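Local structure of annexin A8 (Homo sapiens, 1W3W) at residues K32-I37 with E73-E78; S172-A177 with L213-E218. The protein binds calcium and acidic phospholipids and acts as an anticoagulant, indirectly inhibiting the thromboplastin-specific complex of the blood coagulation cascade. One frame throughout, in Å; residues are numbered along the deposited sequence.

Contact 1. Residues K32-I37 with E73-E78; sequences KAMKGI and ETLKSE
The carboxylate of Glu78 is the flat group that reaches toward Met34, but it does not lie on the methionine side chain: OE1 comes to 3.7 Å from Met34 O without a hydrogen bond, while Met34 SD rests 3.9 Å from the methylene CG of Glu78. The apolar half of the contact belongs to the thioether. Met34 runs straight out to its sulfur (chi2 -175°) and then bends at chi3 (-78°), bringing CE to 4.0 Å from Thr74 CG2. Leu75 starts out away from residues 32-37, yet its CD1 returns to 3.6 Å from Met34 SD, the two side chains crossing at about a right angle. Ile44 adds to the cover of Met34, and Thr74 OG1 is hydrogen-bonded to Asp70 O. With an alanine in place of Met34, Thr74 CG2, Leu75 CD1 and Glu78 CG would probably lose their shared neighbour, and a gap would open between the helices. Met34 and Glu78 are 44 residues apart in sequence, as are the calcium ligands Met266 and Asp310, and the approach of a carboxylate to the carbonyl of the last residue of helix 24-34 is consistent with the type II calcium-site framework of an annexin repeat.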
loop_
_atom_site.group_PDB
_atom_site.type_symbol
_atom_site.label_atom_id
_atom_site.label_comp_id
_atom_site.label_asym_id
_atom_site.label_seq_id
_atom_site.Cartn_x
_atom_site.Cartn_y
_atom_site.Cartn_z
ATOM N N LYS A 32 27.968 11.363 11.833
ATOM C CA LYS A 32 28.560 11.072 13.133
ATOM C C LYS A 32 28.001 9.774 13.720
ATOM O O LYS A 32 28.706 9.031 14.394
ATOM C CB LYS A 32 28.299 12.239 14.087
ATOM C CG LYS A 32 29.039 13.508 13.696
ATOM C CD LYS A 32 28.807 14.638 14.698
ATOM C CE LYS A 32 30.034 14.848 15.592
ATOM N NZ LYS A 32 30.460 13.592 16.303
ATOM N N ALA A 33 26.730 9.495 13.433
ATOM C CA ALA A 33 26.070 8.307 13.949
ATOM C C ALA A 33 26.635 7.018 13.364
ATOM O O ALA A 33 26.559 5.986 13.994
ATOM C CB ALA A 33 24.568 8.378 13.683
ATOM N N MET A 34 27.181 7.071 12.157
ATOM C CA MET A 34 27.656 5.870 11.469
ATOM C C MET A 34 29.172 5.798 11.286
ATOM O O MET A 34 29.715 4.718 11.011
ATOM C CB MET A 34 26.976 5.782 10.106
ATOM C CG MET A 34 25.479 5.615 10.240
ATOM S SD MET A 34 24.659 5.361 8.704
ATOM C CE MET A 34 24.621 7.008 8.085
ATOM N N LYS A 35 29.833 6.935 11.441
ATOM C CA LYS A 35 31.272 7.066 11.227
ATOM C C LYS A 35 32.008 6.270 12.295
ATOM O O LYS A 35 31.574 6.193 13.444
ATOM C CB LYS A 35 31.668 8.560 11.261
ATOM C CG LYS A 35 33.147 8.875 11.475
ATOM C CD LYS A 35 33.385 10.376 11.685
ATOM C CE LYS A 35 34.494 10.646 12.715
ATOM N NZ LYS A 35 35.084 12.027 12.572
ATOM N N GLY A 36 33.118 5.655 11.904
ATOM C CA GLY A 36 33.995 5.006 12.854
ATOM C C GLY A 36 33.438 3.702 13.370
ATOM O O GLY A 36 32.742 2.973 12.659
ATOM N N ILE A 37 33.748 3.415 14.622
ATOM C CA ILE A 37 33.398 2.149 15.229
ATOM C C ILE A 37 32.186 2.375 16.115
ATOM O O ILE A 37 32.176 3.286 16.949
ATOM C CB ILE A 37 34.593 1.605 16.049
ATOM C CG1 ILE A 37 35.728 1.198 15.101
ATOM C CG2 ILE A 37 34.167 0.427 16.896
ATOM C CD1 ILE A 37 37.101 1.264 15.722
ATOM N N GLU A 73 22.683 3.944 0.345
ATOM C CA GLU A 73 23.666 2.858 0.243
ATOM C C GLU A 73 24.441 2.699 1.532
ATOM O O GLU A 73 24.763 1.588 1.928
ATOM C CB GLU A 73 24.655 3.095 -0.909
ATOM C CG GLU A 73 24.070 2.883 -2.303
ATOM C CD GLU A 73 23.309 1.564 -2.464
ATOM O OE1 GLU A 73 23.833 0.492 -2.066
ATOM O OE2 GLU A 73 22.171 1.596 -2.996
ATOM N N THR A 74 24.730 3.818 2.187
ATOM C CA THR A 74 25.441 3.811 3.449
ATOM C C THR A 74 24.570 3.188 4.541
ATOM O O THR A 74 25.033 2.348 5.306
ATOM C CB THR A 74 25.857 5.245 3.816
ATOM O OG1 THR A 74 26.779 5.725 2.837
ATOM C CG2 THR A 74 26.639 5.301 5.117
ATOM N N LEU A 75 23.304 3.591 4.590
ATOM C CA LEU A 75 22.332 3.001 5.512
ATOM C C LEU A 75 22.199 1.475 5.323
ATOM O O LEU A 75 22.129 0.731 6.298
ATOM C CB LEU A 75 20.954 3.657 5.314
ATOM C CG LEU A 75 20.430 4.779 6.234
ATOM C CD1 LEU A 75 21.424 5.409 7.149
ATOM C CD2 LEU A 75 19.648 5.835 5.412
ATOM N N LYS A 76 22.160 1.025 4.069
ATOM C CA LYS A 76 22.049 -0.406 3.747
ATOM C C LYS A 76 23.250 -1.207 4.269
ATOM O O LYS A 76 23.092 -2.319 4.764
ATOM C CB LYS A 76 21.916 -0.632 2.231
ATOM C CG LYS A 76 20.541 -0.377 1.660
ATOM C CD LYS A 76 20.400 -0.953 0.239
ATOM C CE LYS A 76 19.423 -0.143 -0.607
ATOM N NZ LYS A 76 18.657 -0.961 -1.620
ATOM N N SER A 77 24.439 -0.626 4.167
ATOM C CA SER A 77 25.662 -1.257 4.645
ATOM C C SER A 77 25.811 -1.242 6.165
ATOM O O SER A 77 26.300 -2.200 6.755
ATOM C CB SER A 77 26.870 -0.551 4.033
ATOM O OG SER A 77 26.707 -0.460 2.624
ATOM N N GLU A 78 25.399 -0.158 6.804
ATOM C CA GLU A 78 25.662 0.023 8.217
ATOM C C GLU A 78 24.638 -0.674 9.088
ATOM O O GLU A 78 24.950 -1.073 10.193
ATOM C CB GLU A 78 25.705 1.519 8.563
ATOM C CG GLU A 78 26.923 2.227 7.999
ATOM C CD GLU A 78 28.216 1.627 8.517
ATOM O OE1 GLU A 78 28.366 1.540 9.755
ATOM O OE2 GLU A 78 29.054 1.217 7.685
#

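Contact 2. Residues S172-A177 with L213-E218; sequences SFVDPA and LLRVFE
Val174 holds CG1 anti to its backbone N (chi1 179°), which sets CG1 4.1 Å from Arg215 CB. Arg215 sends CG out in the same extended way (chi1 -179°) before bending at chi2 (72°), and these two torsions carry the guanidinium past the valine, so that NH2 ends 4.0 Å from CB of Pro176. No hydrogen bond or salt bridge joins the two segments; the contact is one of van der Waals cover, with the aliphatic root of the arginine against the valine and its polar end beside the proline ring. Arg215 also touches Ala179, further along helix 176-191, and Val174 reaches Thr211 and His212 on the helix that carries Arg215. In the annexin fold, four helices of a repeat form a bundle and one runs across it on the concave side; helix 210-224 has that crossing role, and the connector that follows helix 153-163 touches it through Val174 before helix 176-191 starts. Asp175 is the N-cap of that helix. Its side chain sets off away from Arg215, and OD1 accepts a weak, strongly bent bond from Ala177 N (3.1 Å) and a second weak one from Leu178 N. Helix 210-224 is buried on its other side, where Leu213 packs on Ile204 and Phe217 lies against Leu205 and Val248.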
loop_
_atom_site.group_PDB
_atom_site.type_symbol
_atom_site.label_atom_id
_atom_site.label_comp_id
_atom_site.label_asym_id
_atom_site.label_seq_id
_atom_site.Cartn_x
_atom_site.Cartn_y
_atom_site.Cartn_z
ATOM N N SER A 172 -20.007 13.525 -9.102
ATOM C CA SER A 172 -20.944 12.970 -8.120
ATOM C C SER A 172 -22.161 12.376 -8.834
ATOM O O SER A 172 -23.010 11.744 -8.200
ATOM C CB SER A 172 -21.384 14.038 -7.107
ATOM O OG SER A 172 -22.009 15.135 -7.752
ATOM N N PHE A 173 -22.230 12.571 -10.152
ATOM C CA PHE A 173 -23.345 12.073 -10.962
ATOM C C PHE A 173 -23.159 10.619 -11.403
ATOM O O PHE A 173 -22.234 10.275 -12.139
ATOM C CB PHE A 173 -23.576 12.966 -12.188
ATOM C CG PHE A 173 -24.488 14.127 -11.919
ATOM C CD1 PHE A 173 -23.977 15.331 -11.446
ATOM C CD2 PHE A 173 -25.861 14.013 -12.130
ATOM C CE1 PHE A 173 -24.816 16.410 -11.196
ATOM C CE2 PHE A 173 -26.707 15.079 -11.875
ATOM C CZ PHE A 173 -26.185 16.283 -11.412
ATOM N N VAL A 174 -24.075 9.783 -10.946
ATOM C CA VAL A 174 -24.122 8.390 -11.322
ATOM C C VAL A 174 -25.298 8.225 -12.282
ATOM O O VAL A 174 -26.367 8.787 -12.084
ATOM C CB VAL A 174 -24.315 7.523 -10.065
ATOM C CG1 VAL A 174 -24.397 6.038 -10.416
ATOM C CG2 VAL A 174 -23.183 7.784 -9.097
ATOM N N ASP A 175 -25.090 7.446 -13.322
ATOM C CA ASP A 175 -26.152 7.081 -14.237
ATOM C C ASP A 175 -26.990 5.972 -13.589
ATOM O O ASP A 175 -26.509 4.859 -13.479
ATOM C CB ASP A 175 -25.499 6.583 -15.531
ATOM C CG ASP A 175 -26.499 6.239 -16.614
ATOM O OD1 ASP A 175 -27.677 5.935 -16.310
ATOM O OD2 ASP A 175 -26.165 6.222 -17.813
ATOM N N PRO A 176 -28.228 6.257 -13.163
ATOM C CA PRO A 176 -29.013 5.265 -12.430
ATOM C C PRO A 176 -29.393 4.046 -13.265
ATOM O O PRO A 176 -29.504 2.954 -12.694
ATOM C CB PRO A 176 -30.264 6.044 -11.995
ATOM C CG PRO A 176 -30.365 7.210 -12.964
ATOM C CD PRO A 176 -28.976 7.513 -13.356
ATOM N N ALA A 177 -29.613 4.220 -14.570
ATOM C CA ALA A 177 -29.943 3.087 -15.433
ATOM C C ALA A 177 -28.766 2.125 -15.558
ATOM O O ALA A 177 -28.940 0.909 -15.551
ATOM C CB ALA A 177 -30.375 3.569 -16.821
ATOM N N LEU A 213 -19.814 2.630 -8.253
ATOM C CA LEU A 213 -19.772 1.296 -7.645
ATOM C C LEU A 213 -20.524 1.265 -6.335
ATOM O O LEU A 213 -21.192 0.282 -6.040
ATOM C CB LEU A 213 -18.339 0.819 -7.428
ATOM C CG LEU A 213 -17.607 0.289 -8.663
ATOM C CD1 LEU A 213 -16.184 -0.037 -8.275
ATOM C CD2 LEU A 213 -18.283 -0.916 -9.260
ATOM N N LEU A 214 -20.460 2.349 -5.562
ATOM C CA LEU A 214 -21.221 2.396 -4.308
ATOM C C LEU A 214 -22.705 2.255 -4.559
ATOM O O LEU A 214 -23.415 1.578 -3.799
ATOM C CB LEU A 214 -20.939 3.677 -3.530
ATOM C CG LEU A 214 -19.546 3.668 -2.887
ATOM C CD1 LEU A 214 -19.142 5.068 -2.451
ATOM C CD2 LEU A 214 -19.530 2.712 -1.723
ATOM N N ARG A 215 -23.187 2.901 -5.617
ATOM C CA ARG A 215 -24.588 2.759 -5.989
ATOM C C ARG A 215 -24.879 1.344 -6.515
ATOM O O ARG A 215 -25.941 0.807 -6.256
ATOM C CB ARG A 215 -24.978 3.824 -7.012
ATOM C CG ARG A 215 -26.434 3.780 -7.440
ATOM C CD ARG A 215 -27.399 4.263 -6.378
ATOM N NE ARG A 215 -28.603 4.811 -7.001
ATOM C CZ ARG A 215 -28.736 6.063 -7.454
ATOM N NH1 ARG A 215 -27.743 6.950 -7.355
ATOM N NH2 ARG A 215 -29.886 6.432 -8.006
ATOM N N VAL A 216 -23.952 0.759 -7.267
ATOM C CA VAL A 216 -24.116 -0.597 -7.750
ATOM C C VAL A 216 -24.250 -1.553 -6.555
ATOM O O VAL A 216 -25.095 -2.434 -6.584
ATOM C CB VAL A 216 -22.963 -1.041 -8.681
ATOM C CG1 VAL A 216 -23.025 -2.529 -8.966
ATOM C CG2 VAL A 216 -22.991 -0.268 -9.992
ATOM N N PHE A 217 -23.442 -1.364 -5.511
ATOM C CA PHE A 217 -23.480 -2.260 -4.358
ATOM C C PHE A 217 -24.810 -2.161 -3.639
ATOM O O PHE A 217 -25.349 -3.168 -3.203
ATOM C CB PHE A 217 -22.354 -1.977 -3.363
ATOM C CG PHE A 217 -20.974 -2.152 -3.915
ATOM C CD1 PHE A 217 -20.728 -2.890 -5.068
ATOM C CD2 PHE A 217 -19.904 -1.595 -3.250
ATOM C CE1 PHE A 217 -19.448 -3.045 -5.548
ATOM C CE2 PHE A 217 -18.628 -1.746 -3.737
ATOM C CZ PHE A 217 -18.405 -2.451 -4.891
ATOM N N GLU A 218 -25.334 -0.947 -3.509
ATOM C CA GLU A 218 -26.660 -0.731 -2.936
ATOM C C GLU A 218 -27.743 -1.460 -3.726
ATOM O O GLU A 218 -28.563 -2.168 -3.143
ATOM C CB GLU A 218 -27.013 0.758 -2.937
ATOM C CG GLU A 218 -26.346 1.608 -1.885
ATOM C CD GLU A 218 -26.842 3.049 -1.962
ATOM O OE1 GLU A 218 -28.010 3.299 -1.573
ATOM O OE2 GLU A 218 -26.089 3.918 -2.454
#

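Overall arrangement
Contacts 1 and 2 are far apart and do not touch: their centres are 54 Å apart and their nearest atoms about 35 Å. They lie on opposite sides of the chain's centre, their own centres about 29 and 26 Å from it, and follow one another in sequence, contact 1 in the first annexin repeat and contact 2 where the connector enters the third. Neither includes a ligand of the bound calcium ion, which is held by Met266, Gly268, Gly270 and Asp310 of the fourth repeat; contact 1 is the one with a sequence parallel to that site. Near contact 2 in sequence, the Cys161-Cys206 disulfide links helices 153-163 and 198-207, which precede and follow the connector and helix 176-191.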